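Local structure of polyketide biosynthesis 3-hydroxy-3-methylglutaryl-ACP synthase PksG (Bacillus subtilis, 4YXQ) at residues A4-M9 and P181-I186; L18-L23 and L37-K42; E41-L46 and Q292-I297; D316-I321 and T339-Q344. The protein catalyses the aldol condensation of an acetyl group carried by AcpK with a beta-ketothioester polyketide intermediate on PksL during bacillaene synthesis. All coordinates share one frame; numbering follows the deposited sequence.

Interaction 1 of 4, residues A4-M9 and P181-I186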
loop_
_atom_site.group_PDB
_atom_site.type_symbol
_atom_site.label_atom_id
_atom_site.label_comp_id
_atom_site.label_asym_id
_atom_site.label_seq_id
_atom_site.Cartn_x
_atom_site.Cartn_y
_atom_site.Cartn_z
ATOM N N ALA A 4 9.782 20.128 3.942
ATOM C CA ALA A 4 9.447 18.734 4.193
ATOM C C ALA A 4 10.551 17.785 3.780
ATOM O O ALA A 4 11.267 18.024 2.822
ATOM C CB ALA A 4 8.152 18.343 3.480
ATOM N N GLY A 5 10.680 16.708 4.541
ATOM C CA GLY A 5 11.553 15.616 4.143
ATOM C C GLY A 5 12.078 14.833 5.315
ATOM O O GLY A 5 11.456 14.757 6.369
ATOM N N ILE A 6 13.275 14.304 5.152
ATOM C CA ILE A 6 13.818 13.378 6.107
ATOM C C ILE A 6 14.453 14.148 7.245
ATOM O O ILE A 6 15.307 14.987 7.012
ATOM C CB ILE A 6 14.886 12.494 5.453
ATOM C CG1 ILE A 6 14.314 11.814 4.195
ATOM C CG2 ILE A 6 15.394 11.494 6.461
ATOM C CD1 ILE A 6 15.247 10.827 3.545
ATOM N N GLU A 7 13.986 13.897 8.467
ATOM C CA GLU A 7 14.575 14.455 9.669
ATOM C C GLU A 7 15.564 13.476 10.225
ATOM O O GLU A 7 16.505 13.863 10.875
ATOM C CB GLU A 7 13.501 14.776 10.721
ATOM C CG GLU A 7 12.420 15.697 10.191
ATOM C CD GLU A 7 11.589 16.393 11.282
ATOM O OE1 GLU A 7 11.448 15.843 12.400
ATOM O OE2 GLU A 7 11.019 17.468 10.969
ATOM N N ALA A 8 15.361 12.198 9.960
ATOM C CA ALA A 8 16.306 11.155 10.382
ATOM C C ALA A 8 16.013 9.863 9.653
ATOM O O ALA A 8 14.903 9.630 9.220
ATOM C CB ALA A 8 16.182 10.907 11.865
ATOM N N MET A 9 17.017 9.010 9.590
ATOM C CA MET A 9 16.988 7.854 8.751
ATOM C C MET A 9 17.977 6.827 9.282
ATOM O O MET A 9 19.116 7.167 9.597
ATOM C CB MET A 9 17.381 8.290 7.361
ATOM C CG MET A 9 17.522 7.206 6.324
ATOM S SD MET A 9 17.998 8.008 4.770
ATOM C CE MET A 9 17.335 6.731 3.749
ATOM N N PRO A 181 13.617 19.105 7.888
ATOM C CA PRO A 181 14.410 18.015 7.364
ATOM C C PRO A 181 15.859 18.393 7.071
ATOM O O PRO A 181 16.202 18.657 5.931
ATOM C CB PRO A 181 13.650 17.649 6.086
ATOM C CG PRO A 181 13.125 18.950 5.627
ATOM C CD PRO A 181 12.769 19.714 6.866
ATOM N N GLU A 182 16.713 18.366 8.085
ATOM C CA GLU A 182 18.128 18.621 7.864
ATOM C C GLU A 182 18.814 17.527 7.074
ATOM O O GLU A 182 19.814 17.813 6.407
ATOM C CB GLU A 182 18.884 18.844 9.178
ATOM C CG GLU A 182 18.626 20.190 9.863
ATOM C CD GLU A 182 19.004 21.422 9.014
ATOM O OE1 GLU A 182 20.102 21.439 8.379
ATOM O OE2 GLU A 182 18.192 22.383 9.001
ATOM N N VAL A 183 18.320 16.286 7.090
ATOM C CA VAL A 183 19.084 15.233 6.383
ATOM C C VAL A 183 18.737 15.069 4.900
ATOM O O VAL A 183 19.583 14.660 4.101
ATOM C CB VAL A 183 19.195 13.864 7.128
ATOM C CG1 VAL A 183 18.790 13.980 8.581
ATOM C CG2 VAL A 183 18.423 12.766 6.443
ATOM N N PHE A 184 17.519 15.408 4.528
ATOM C CA PHE A 184 17.140 15.425 3.126
ATOM C C PHE A 184 15.857 16.251 2.970
ATOM O O PHE A 184 14.773 15.767 3.169
ATOM C CB PHE A 184 16.964 13.988 2.607
ATOM C CG PHE A 184 16.868 13.890 1.099
ATOM C CD1 PHE A 184 17.951 14.226 0.299
ATOM C CD2 PHE A 184 15.717 13.467 0.483
ATOM C CE1 PHE A 184 17.869 14.146 -1.082
ATOM C CE2 PHE A 184 15.632 13.352 -0.891
ATOM C CZ PHE A 184 16.701 13.692 -1.675
ATOM N N GLN A 185 16.013 17.522 2.650
ATOM C CA GLN A 185 14.886 18.417 2.426
ATOM C C GLN A 185 14.511 18.267 0.977
ATOM O O GLN A 185 15.292 18.604 0.097
ATOM C CB GLN A 185 15.261 19.893 2.698
ATOM C CG GLN A 185 14.096 20.852 2.479
ATOM C CD GLN A 185 14.407 22.312 2.776
ATOM O OE1 GLN A 185 14.958 22.663 3.840
ATOM N NE2 GLN A 185 14.025 23.183 1.855
ATOM N N ILE A 186 13.310 17.802 0.705
ATOM C CA ILE A 186 12.941 17.605 -0.674
ATOM C C ILE A 186 12.639 18.919 -1.370
ATOM O O ILE A 186 12.275 19.909 -0.738
ATOM C CB ILE A 186 11.762 16.620 -0.841
ATOM C CG1 ILE A 186 10.465 17.205 -0.286
ATOM C CG2 ILE A 186 12.100 15.296 -0.189
ATOM C CD1 ILE A 186 9.636 17.997 -1.283
#
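Ile6 and Phe184 pair across an antiparallel junction, and packing is tight around them. Ile6 N donates to Phe184 O at 2.9 Å, while Ile6 O faces both Val183 N and, more weakly, Phe184 N. Two successive residues thus answer one, and Val183 swings its CG2 to within 3.3 Å of Ile6 CG2, the two side chains meeting at about a right angle. The other branch of Ile6 ends in CD1, 3.7 Å from Phe184 CB. Gly5 suits the next place: its phi of 153° is one that glycine alone adopts easily, and with no side chain it lets Phe184 O approach its CA at 3.4 Å. Pro181 packs its ring on the backbone, CB 3.3 Å from Gly5 C. Beyond, Ile186 N closes the ladder on Ala4 O at 3.0 Å.

The other side is looser. Gln185 stretches out from the strand and is partly exposed, and Glu182 turns away to bond Thr340, whereas buried Glu7 forms a salt bridge to Lys137 and its other oxygen accepts Asn180 N. The doubling of Val183 and Phe184 opposite Ile6 is a classic beta bulge, here where strands 5-12 and 184-195 join in the large mixed sheet of a thiolase-like fold.

Interaction 2 of 4, residues L18-L23 and L37-K42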
loop_
_atom_site.group_PDB
_atom_site.type_symbol
_atom_site.label_atom_id
_atom_site.label_comp_id
_atom_site.label_asym_id
_atom_site.label_seq_id
_atom_site.Cartn_x
_atom_site.Cartn_y
_atom_site.Cartn_z
ATOM N N LEU A 18 26.285 -13.346 5.074
ATOM C CA LEU A 18 27.302 -14.234 4.552
ATOM C C LEU A 18 28.033 -13.592 3.399
ATOM O O LEU A 18 27.632 -12.536 2.886
ATOM C CB LEU A 18 26.712 -15.593 4.153
ATOM C CG LEU A 18 25.577 -15.629 3.131
ATOM C CD1 LEU A 18 26.098 -15.521 1.702
ATOM C CD2 LEU A 18 24.779 -16.914 3.312
ATOM N N ASP A 19 29.121 -14.252 3.009
ATOM C CA ASP A 19 29.993 -13.782 1.955
ATOM C C ASP A 19 29.437 -14.288 0.630
ATOM O O ASP A 19 29.343 -15.491 0.402
ATOM C CB ASP A 19 31.405 -14.306 2.205
ATOM C CG ASP A 19 32.402 -13.836 1.160
ATOM O OD1 ASP A 19 33.232 -12.965 1.499
ATOM O OD2 ASP A 19 32.378 -14.329 0.014
ATOM N N VAL A 20 29.128 -13.383 -0.271
ATOM C CA VAL A 20 28.409 -13.770 -1.446
ATOM C C VAL A 20 29.172 -14.754 -2.320
ATOM O O VAL A 20 28.588 -15.721 -2.823
ATOM C CB VAL A 20 28.044 -12.537 -2.310
ATOM C CG1 VAL A 20 27.403 -12.951 -3.626
ATOM C CG2 VAL A 20 27.164 -11.562 -1.555
ATOM N N MET A 21 30.476 -14.542 -2.481
ATOM C CA MET A 21 31.272 -15.383 -3.387
ATOM C C MET A 21 31.382 -16.795 -2.822
ATOM O O MET A 21 31.360 -17.776 -3.563
ATOM C CB MET A 21 32.681 -14.800 -3.618
ATOM C CG MET A 21 32.771 -13.561 -4.494
ATOM S SD MET A 21 31.746 -13.728 -5.981
ATOM C CE MET A 21 32.423 -15.240 -6.659
ATOM N N GLU A 22 31.540 -16.879 -1.505
ATOM C CA GLU A 22 31.591 -18.157 -0.793
ATOM C C GLU A 22 30.335 -18.971 -1.069
ATOM O O GLU A 22 30.402 -20.156 -1.277
ATOM C CB GLU A 22 31.708 -17.882 0.697
ATOM C CG GLU A 22 32.463 -18.925 1.479
ATOM C CD GLU A 22 32.398 -18.700 2.988
ATOM O OE1 GLU A 22 32.509 -19.700 3.728
ATOM O OE2 GLU A 22 32.239 -17.547 3.432
ATOM N N LEU A 23 29.188 -18.305 -1.093
ATOM C CA LEU A 23 27.923 -18.991 -1.285
ATOM C C LEU A 23 27.734 -19.438 -2.715
ATOM O O LEU A 23 27.136 -20.483 -2.961
ATOM C CB LEU A 23 26.731 -18.120 -0.876
ATOM C CG LEU A 23 25.381 -18.817 -1.079
ATOM C CD1 LEU A 23 25.319 -20.144 -0.324
ATOM C CD2 LEU A 23 24.238 -17.929 -0.650
ATOM N N LEU A 37 30.180 -7.580 -10.510
ATOM C CA LEU A 37 28.936 -7.072 -10.048
ATOM C C LEU A 37 28.968 -6.278 -8.751
ATOM O O LEU A 37 27.922 -5.913 -8.292
ATOM C CB LEU A 37 27.967 -8.248 -9.879
ATOM C CG LEU A 37 27.199 -8.791 -11.109
ATOM C CD1 LEU A 37 27.767 -8.472 -12.491
ATOM C CD2 LEU A 37 26.966 -10.285 -10.938
ATOM N N LEU A 38 30.140 -6.049 -8.150
ATOM C CA LEU A 38 30.299 -5.218 -6.954
ATOM C C LEU A 38 29.572 -5.763 -5.715
ATOM O O LEU A 38 29.212 -4.998 -4.816
ATOM C CB LEU A 38 29.898 -3.759 -7.246
ATOM C CG LEU A 38 30.652 -3.068 -8.403
ATOM C CD1 LEU A 38 30.237 -1.608 -8.575
ATOM C CD2 LEU A 38 32.168 -3.154 -8.200
ATOM N N MET A 39 29.374 -7.074 -5.665
ATOM C CA MET A 39 28.769 -7.736 -4.519
ATOM C C MET A 39 29.826 -8.265 -3.592
ATOM O O MET A 39 30.884 -8.718 -4.052
ATOM C CB MET A 39 27.982 -8.936 -4.996
ATOM C CG MET A 39 26.899 -8.603 -6.019
ATOM S SD MET A 39 26.140 -10.136 -6.580
ATOM C CE MET A 39 24.837 -9.557 -7.653
ATOM N N LYS A 40 29.578 -8.167 -2.288
ATOM C CA LYS A 40 30.501 -8.734 -1.325
ATOM C C LYS A 40 29.769 -9.545 -0.260
ATOM O O LYS A 40 30.123 -10.687 0.004
ATOM C CB LYS A 40 31.377 -7.631 -0.692
ATOM C CG LYS A 40 32.663 -8.171 -0.056
ATOM C CD LYS A 40 33.469 -7.109 0.693
ATOM C CE LYS A 40 34.015 -6.033 -0.249
ATOM N NZ LYS A 40 33.116 -4.840 -0.399
ATOM N N GLU A 41 28.787 -8.928 0.383
ATOM C CA GLU A 41 28.079 -9.568 1.481
ATOM C C GLU A 41 26.596 -9.533 1.213
ATOM O O GLU A 41 26.101 -8.602 0.612
ATOM C CB GLU A 41 28.370 -8.854 2.818
ATOM C CG GLU A 41 29.807 -8.952 3.311
ATOM C CD GLU A 41 30.187 -7.849 4.306
ATOM O OE1 GLU A 41 29.377 -6.927 4.559
ATOM O OE2 GLU A 41 31.304 -7.898 4.866
ATOM N N LYS A 42 25.879 -10.536 1.691
ATOM C CA LYS A 42 24.446 -10.445 1.719
ATOM C C LYS A 42 23.927 -10.732 3.110
ATOM O O LYS A 42 24.358 -11.679 3.759
ATOM C CB LYS A 42 23.837 -11.376 0.712
ATOM C CG LYS A 42 23.343 -12.683 1.258
ATOM C CD LYS A 42 22.616 -13.414 0.163
ATOM C CE LYS A 42 21.930 -14.641 0.703
ATOM N NZ LYS A 42 20.596 -14.797 0.067
#
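Val20 meets the 37-42 segment with both of its methyls because of its first torsion: at chi1 174° CG1 lies opposite the backbone N, and CG2 is left beside that N, facing the neighbouring strand. CG2 rests 3.5 Å from Glu41 C, and CG1 reaches toward Met39 SD, 4.3 Å away. Leu18 takes chi1 57°, which carries its CG between the backbone N and the carbonyl carbon; its branch then runs alongside the aliphatic part of Lys42, pointing the same way, with Leu18 CD1 4.0 Å from Lys42 CG. Lysine fits this buried place because its long methylene chain packs like a leucine while NZ is carried on to the carbonyl oxygens of Glu165 and Ala168.

Backbone bonds fix the register. Leu18 N donates to Lys42 O and Lys42 N to Leu18 O, each at 2.9 Å, and Val20 N continues the line to Lys40 O. On the other face lie Asp19 and Glu41, the latter held by Arg293 and Arg359. Asp19 is a natural helix starter: its short carboxylate folds back so that OD2 accepts Glu22 N at 3.1 Å with a nearly straight N-H (164°). Strand 16-19, between strands 41-44 and 360-361 in a small sheet, therefore passes directly into helix 20-26 through an aspartate N-cap.

Interaction 3 of 4, residues E41-L46 and Q292-I297; sequences EKAVAL and QRVGNI
Glu41 and Arg293 join the edge strand of a small three-stranded sheet, 41-44, to the end of the short helix 291-294, so that the N-terminal and C-terminal family regions of this thiolase-like enzyme meet. The Glu41 side chain climbs the end of the helix. Its CB touches two carbonyl oxygens, Gln292 O and Arg293 O, both 3.5 Å away. From there the chain runs extended beside Arg293, the two pointing the same way, until CD comes 3.9 Å from Arg293 NE. At the tip, OE1 receives Arg293 NE at 3.0 Å in a salt bridge. The oxygen lies in the guanidinium plane, at its edge, whereas the donor is 24° out of the carboxylate plane on the syn side; the two flat groups are themselves turned 69° apart. Arg293 bends at chi2 and again at chi3, which brings NE round toward the glutamate. Its far end also pairs with Asp357, and OE1 is shared with Arg359, so the carboxylate sits in a positively charged setting that would favour its ionised form.

Backbone bonds flank this pair: Glu41 N donates to Gln292 O, and Ala43 N donates to Val294 O at 2.8 Å. Alanine suits position 43, since its single methyl fits against Val294 CG2. Gly295, the first residue past the helix, has a positive phi (96°) that glycine adopts easily. One water completes the polar cluster, donating to Glu41 OE1 and accepting from Arg293 NH2 at 2.7 Å.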
loop_
_atom_site.group_PDB
_atom_site.type_symbol
_atom_site.label_atom_id
_atom_site.label_comp_id
_atom_site.label_asym_id
_atom_site.label_seq_id
_atom_site.Cartn_x
_atom_site.Cartn_y
_atom_site.Cartn_z
ATOM N N GLU A 41 28.787 -8.928 0.383
ATOM C CA GLU A 41 28.079 -9.568 1.481
ATOM C C GLU A 41 26.596 -9.533 1.213
ATOM O O GLU A 41 26.101 -8.602 0.612
ATOM C CB GLU A 41 28.370 -8.854 2.818
ATOM C CG GLU A 41 29.807 -8.952 3.311
ATOM C CD GLU A 41 30.187 -7.849 4.306
ATOM O OE1 GLU A 41 29.377 -6.927 4.559
ATOM O OE2 GLU A 41 31.304 -7.898 4.866
ATOM N N LYS A 42 25.879 -10.536 1.691
ATOM C CA LYS A 42 24.446 -10.445 1.719
ATOM C C LYS A 42 23.927 -10.732 3.110
ATOM O O LYS A 42 24.358 -11.679 3.759
ATOM C CB LYS A 42 23.837 -11.376 0.712
ATOM C CG LYS A 42 23.343 -12.683 1.258
ATOM C CD LYS A 42 22.616 -13.414 0.163
ATOM C CE LYS A 42 21.930 -14.641 0.703
ATOM N NZ LYS A 42 20.596 -14.797 0.067
ATOM N N ALA A 43 23.013 -9.885 3.569
ATOM C CA ALA A 43 22.329 -10.114 4.839
ATOM C C ALA A 43 21.303 -11.202 4.657
ATOM O O ALA A 43 20.757 -11.369 3.577
ATOM C CB ALA A 43 21.680 -8.827 5.345
ATOM N N VAL A 44 21.023 -11.926 5.734
ATOM C CA VAL A 44 20.118 -13.073 5.701
ATOM C C VAL A 44 19.206 -13.024 6.923
ATOM O O VAL A 44 19.670 -13.113 8.068
ATOM C CB VAL A 44 20.908 -14.382 5.789
ATOM C CG1 VAL A 44 19.999 -15.584 5.568
ATOM C CG2 VAL A 44 22.029 -14.381 4.776
ATOM N N ALA A 45 17.911 -12.990 6.692
ATOM C CA ALA A 45 16.984 -13.067 7.786
ATOM C C ALA A 45 17.033 -14.463 8.412
ATOM O O ALA A 45 16.892 -15.463 7.719
ATOM C CB ALA A 45 15.578 -12.748 7.313
ATOM N N LEU A 46 17.202 -14.509 9.731
ATOM C CA LEU A 46 17.051 -15.734 10.477
ATOM C C LEU A 46 15.550 -16.099 10.581
ATOM O O LEU A 46 14.690 -15.263 10.373
ATOM C CB LEU A 46 17.626 -15.584 11.888
ATOM C CG LEU A 46 19.125 -15.617 12.202
ATOM C CD1 LEU A 46 19.850 -16.733 11.479
ATOM C CD2 LEU A 46 19.771 -14.299 11.890
ATOM N N GLN A 292 26.777 -3.156 -0.803
ATOM C CA GLN A 292 27.710 -4.284 -0.864
ATOM C C GLN A 292 27.724 -5.092 0.421
ATOM O O GLN A 292 28.152 -6.239 0.431
ATOM C CB GLN A 292 29.125 -3.787 -1.107
ATOM C CG GLN A 292 29.283 -2.917 -2.338
ATOM C CD GLN A 292 30.718 -2.572 -2.613
ATOM O OE1 GLN A 292 31.597 -3.424 -2.489
ATOM N NE2 GLN A 292 30.974 -1.305 -2.973
ATOM N N ARG A 293 27.289 -4.457 1.506
ATOM C CA ARG A 293 27.316 -5.040 2.843
ATOM C C ARG A 293 26.043 -5.799 3.128
ATOM O O ARG A 293 25.979 -6.564 4.066
ATOM C CB ARG A 293 27.444 -3.944 3.903
ATOM C CG ARG A 293 28.593 -2.941 3.698
ATOM C CD ARG A 293 29.932 -3.562 3.974
ATOM N NE ARG A 293 29.956 -4.096 5.327
ATOM C CZ ARG A 293 30.232 -3.409 6.423
ATOM N NH1 ARG A 293 30.497 -2.110 6.381
ATOM N NH2 ARG A 293 30.250 -4.051 7.580
ATOM N N VAL A 294 25.036 -5.619 2.287
ATOM C CA VAL A 294 23.710 -6.089 2.636
ATOM C C VAL A 294 23.018 -6.885 1.520
ATOM O O VAL A 294 22.268 -7.818 1.804
ATOM C CB VAL A 294 22.904 -4.883 3.136
ATOM C CG1 VAL A 294 21.770 -4.547 2.219
ATOM C CG2 VAL A 294 22.379 -5.138 4.526
ATOM N N GLY A 295 23.285 -6.544 0.267
ATOM C CA GLY A 295 22.647 -7.190 -0.871
ATOM C C GLY A 295 21.461 -6.366 -1.335
ATOM O O GLY A 295 21.209 -5.260 -0.840
ATOM N N ASN A 296 20.715 -6.916 -2.288
ATOM C CA ASN A 296 19.478 -6.314 -2.771
ATOM C C ASN A 296 18.386 -6.325 -1.700
ATOM O O ASN A 296 17.909 -7.404 -1.353
ATOM C CB ASN A 296 19.001 -7.131 -3.958
ATOM C CG ASN A 296 17.726 -6.611 -4.558
ATOM O OD1 ASN A 296 17.219 -5.532 -4.192
ATOM N ND2 ASN A 296 17.181 -7.374 -5.480
ATOM N N ILE A 297 18.013 -5.163 -1.160
ATOM C CA ILE A 297 16.926 -5.094 -0.183
ATOM C C ILE A 297 15.679 -4.421 -0.724
ATOM O O ILE A 297 14.899 -3.789 0.002
ATOM C CB ILE A 297 17.356 -4.509 1.167
ATOM C CG1 ILE A 297 17.762 -3.059 1.071
ATOM C CG2 ILE A 297 18.483 -5.364 1.728
ATOM C CD1 ILE A 297 17.991 -2.447 2.439
HETATM O O HOH W 1 29.733 -6.714 7.517
#

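Interaction 4 of 4, residues D316-I321 and T339-Q344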
loop_
_atom_site.group_PDB
_atom_site.type_symbol
_atom_site.label_atom_id
_atom_site.label_comp_id
_atom_site.label_asym_id
_atom_site.label_seq_id
_atom_site.Cartn_x
_atom_site.Cartn_y
_atom_site.Cartn_z
ATOM N N ASP A 316 30.442 19.525 3.340
ATOM C CA ASP A 316 30.982 20.748 3.945
ATOM C C ASP A 316 29.982 21.875 3.748
ATOM O O ASP A 316 29.767 22.700 4.634
ATOM C CB ASP A 316 32.377 21.160 3.360
ATOM C CG ASP A 316 32.745 20.460 2.004
ATOM O OD1 ASP A 316 33.778 19.748 1.976
ATOM O OD2 ASP A 316 32.041 20.623 0.977
ATOM N N THR A 317 29.354 21.891 2.581
ATOM C CA THR A 317 28.267 22.822 2.277
ATOM C C THR A 317 27.081 21.991 1.775
ATOM O O THR A 317 27.260 20.848 1.401
ATOM C CB THR A 317 28.727 23.828 1.209
ATOM O OG1 THR A 317 29.006 23.134 -0.018
ATOM C CG2 THR A 317 30.032 24.512 1.656
ATOM N N PRO A 318 25.864 22.557 1.778
ATOM C CA PRO A 318 24.700 21.814 1.297
ATOM C C PRO A 318 24.839 21.349 -0.143
ATOM O O PRO A 318 25.157 22.145 -1.032
ATOM C CB PRO A 318 23.552 22.828 1.416
ATOM C CG PRO A 318 24.023 23.846 2.392
ATOM C CD PRO A 318 25.506 23.922 2.204
ATOM N N LYS A 319 24.559 20.071 -0.368
ATOM C CA LYS A 319 24.609 19.466 -1.697
ATOM C C LYS A 319 23.198 18.976 -2.090
ATOM O O LYS A 319 22.432 18.524 -1.237
ATOM C CB LYS A 319 25.570 18.266 -1.687
ATOM C CG LYS A 319 26.983 18.508 -1.133
ATOM C CD LYS A 319 27.830 19.416 -2.018
ATOM C CE LYS A 319 29.284 19.501 -1.558
ATOM N NZ LYS A 319 30.056 18.220 -1.707
ATOM N N ARG A 320 22.892 19.017 -3.382
ATOM C CA ARG A 320 21.687 18.413 -3.914
ATOM C C ARG A 320 21.896 16.939 -4.388
ATOM O O ARG A 320 22.840 16.642 -5.112
ATOM C CB ARG A 320 21.144 19.266 -5.045
ATOM C CG ARG A 320 19.898 18.672 -5.704
ATOM C CD ARG A 320 19.128 19.685 -6.514
ATOM N NE ARG A 320 18.207 20.443 -5.687
ATOM C CZ ARG A 320 18.329 21.732 -5.390
ATOM N NH1 ARG A 320 19.366 22.439 -5.786
ATOM N NH2 ARG A 320 17.419 22.312 -4.608
ATOM N N ILE A 321 21.029 16.026 -3.962
ATOM C CA ILE A 321 21.117 14.644 -4.373
ATOM C C ILE A 321 19.889 14.324 -5.206
ATOM O O ILE A 321 18.785 14.715 -4.848
ATOM C CB ILE A 321 21.158 13.701 -3.165
ATOM C CG1 ILE A 321 22.284 14.075 -2.216
ATOM C CG2 ILE A 321 21.339 12.248 -3.589
ATOM C CD1 ILE A 321 22.213 13.340 -0.903
ATOM N N THR A 339 20.872 17.998 1.288
ATOM C CA THR A 339 21.307 17.595 2.607
ATOM C C THR A 339 22.448 18.469 3.059
ATOM O O THR A 339 23.327 18.797 2.281
ATOM C CB THR A 339 21.726 16.110 2.732
ATOM O OG1 THR A 339 23.120 15.995 3.079
ATOM C CG2 THR A 339 21.413 15.333 1.488
ATOM N N THR A 340 22.406 18.843 4.339
ATOM C CA THR A 340 23.294 19.860 4.909
ATOM C C THR A 340 24.338 19.208 5.780
ATOM O O THR A 340 24.187 18.041 6.152
ATOM C CB THR A 340 22.506 20.833 5.791
ATOM O OG1 THR A 340 21.850 20.104 6.834
ATOM C CG2 THR A 340 21.469 21.611 4.968
ATOM N N PRO A 341 25.411 19.948 6.103
ATOM C CA PRO A 341 26.406 19.430 7.042
ATOM C C PRO A 341 25.766 18.938 8.321
ATOM O O PRO A 341 26.222 17.934 8.873
ATOM C CB PRO A 341 27.314 20.634 7.326
ATOM C CG PRO A 341 26.807 21.773 6.492
ATOM C CD PRO A 341 25.847 21.203 5.477
ATOM N N GLN A 342 24.718 19.628 8.786
ATOM C CA GLN A 342 24.036 19.257 10.053
ATOM C C GLN A 342 23.322 17.917 9.856
ATOM O O GLN A 342 23.289 17.076 10.754
ATOM C CB GLN A 342 23.015 20.321 10.498
ATOM C CG GLN A 342 23.563 21.688 10.936
ATOM C CD GLN A 342 24.236 22.516 9.819
ATOM O OE1 GLN A 342 25.300 23.097 10.038
ATOM N NE2 GLN A 342 23.639 22.543 8.617
ATOM N N GLY A 343 22.750 17.744 8.669
ATOM C CA GLY A 343 22.075 16.509 8.297
ATOM C C GLY A 343 23.004 15.322 8.376
ATOM O O GLY A 343 22.693 14.331 9.047
ATOM N N GLN A 344 24.149 15.425 7.713
ATOM C CA GLN A 344 25.147 14.374 7.760
ATOM C C GLN A 344 25.617 14.077 9.186
ATOM O O GLN A 344 25.886 12.924 9.490
ATOM C CB GLN A 344 26.321 14.719 6.863
ATOM C CG GLN A 344 27.526 13.803 7.029
ATOM C CD GLN A 344 28.664 14.156 6.087
ATOM O OE1 GLN A 344 29.127 13.306 5.323
ATOM N NE2 GLN A 344 29.119 15.403 6.130
#
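Lys319 O accepts Thr339 N at 3.0 Å, and the return bond, Lys319 N to Thr339 O at 3.2 Å, makes the two residues a hydrogen-bonded antiparallel pair. Thr339 O is also approached by Pro318 CA at 3.5 Å, a C-H contact on the same oxygen. Proline suits this place just before the pair: lacking an N-H, it asks nothing more of the neighbouring strand. The side chains of Lys319 and Thr339 lie on one face, though that of the lysine leads away and its NZ is bound to Arg314 O.

Further along, Ile321 sends CD1 obliquely against Thr339 CG2. With chi1 -55° its CG1 stands opposite the carbonyl carbon, bringing the longer branch to the threonine methyl. Both residues pack on Ile310 of helix 301-312 and on Phe184, so their branched apolar groups belong to the buried side. Strands 319-327 and 331-339 follow each other as a beta hairpin, and this contact is its open end, where the second strand passes straight into helix 341-348. Thr340 is the N-cap: OG1 accepts Gly343 N at 3.1 Å, with Glu182 as its second partner, while Thr340 O takes Gln344 N in the first turn.

Pro341 opens that helix, a position where a ring in place of an N-H costs no helical bond. Its CG lies 3.6 Å from Asp316 O, and its CD is 4.3 Å from Pro318 CD, the two rings meeting loosely on the exposed side, where Asp316 and Thr317 turn their side chains away.

Along the chain, interaction 2 is nested inside the loop closed by interaction 1, interaction 3 crosses interaction 1, and interaction 4 follows all of them. Two pairs result. Interactions 1 and 4 have centres 10 Å apart, touch each other and share the large mixed sheet, in which strand 184-195 lies between strands 5-12 and 331-339. Interactions 2 and 3, with centres 9 Å apart, share Glu41 and Lys42 on strand 41-44, one contact with strand 16-19 and the other with helix 291-294. Interaction 1 stands across the chain's centre from interactions 2 and 3. Of the four, interaction 3 joins the N-terminal and C-terminal family regions, with Gly295 about 10 Å from the side chain of His250, probably a catalytic residue.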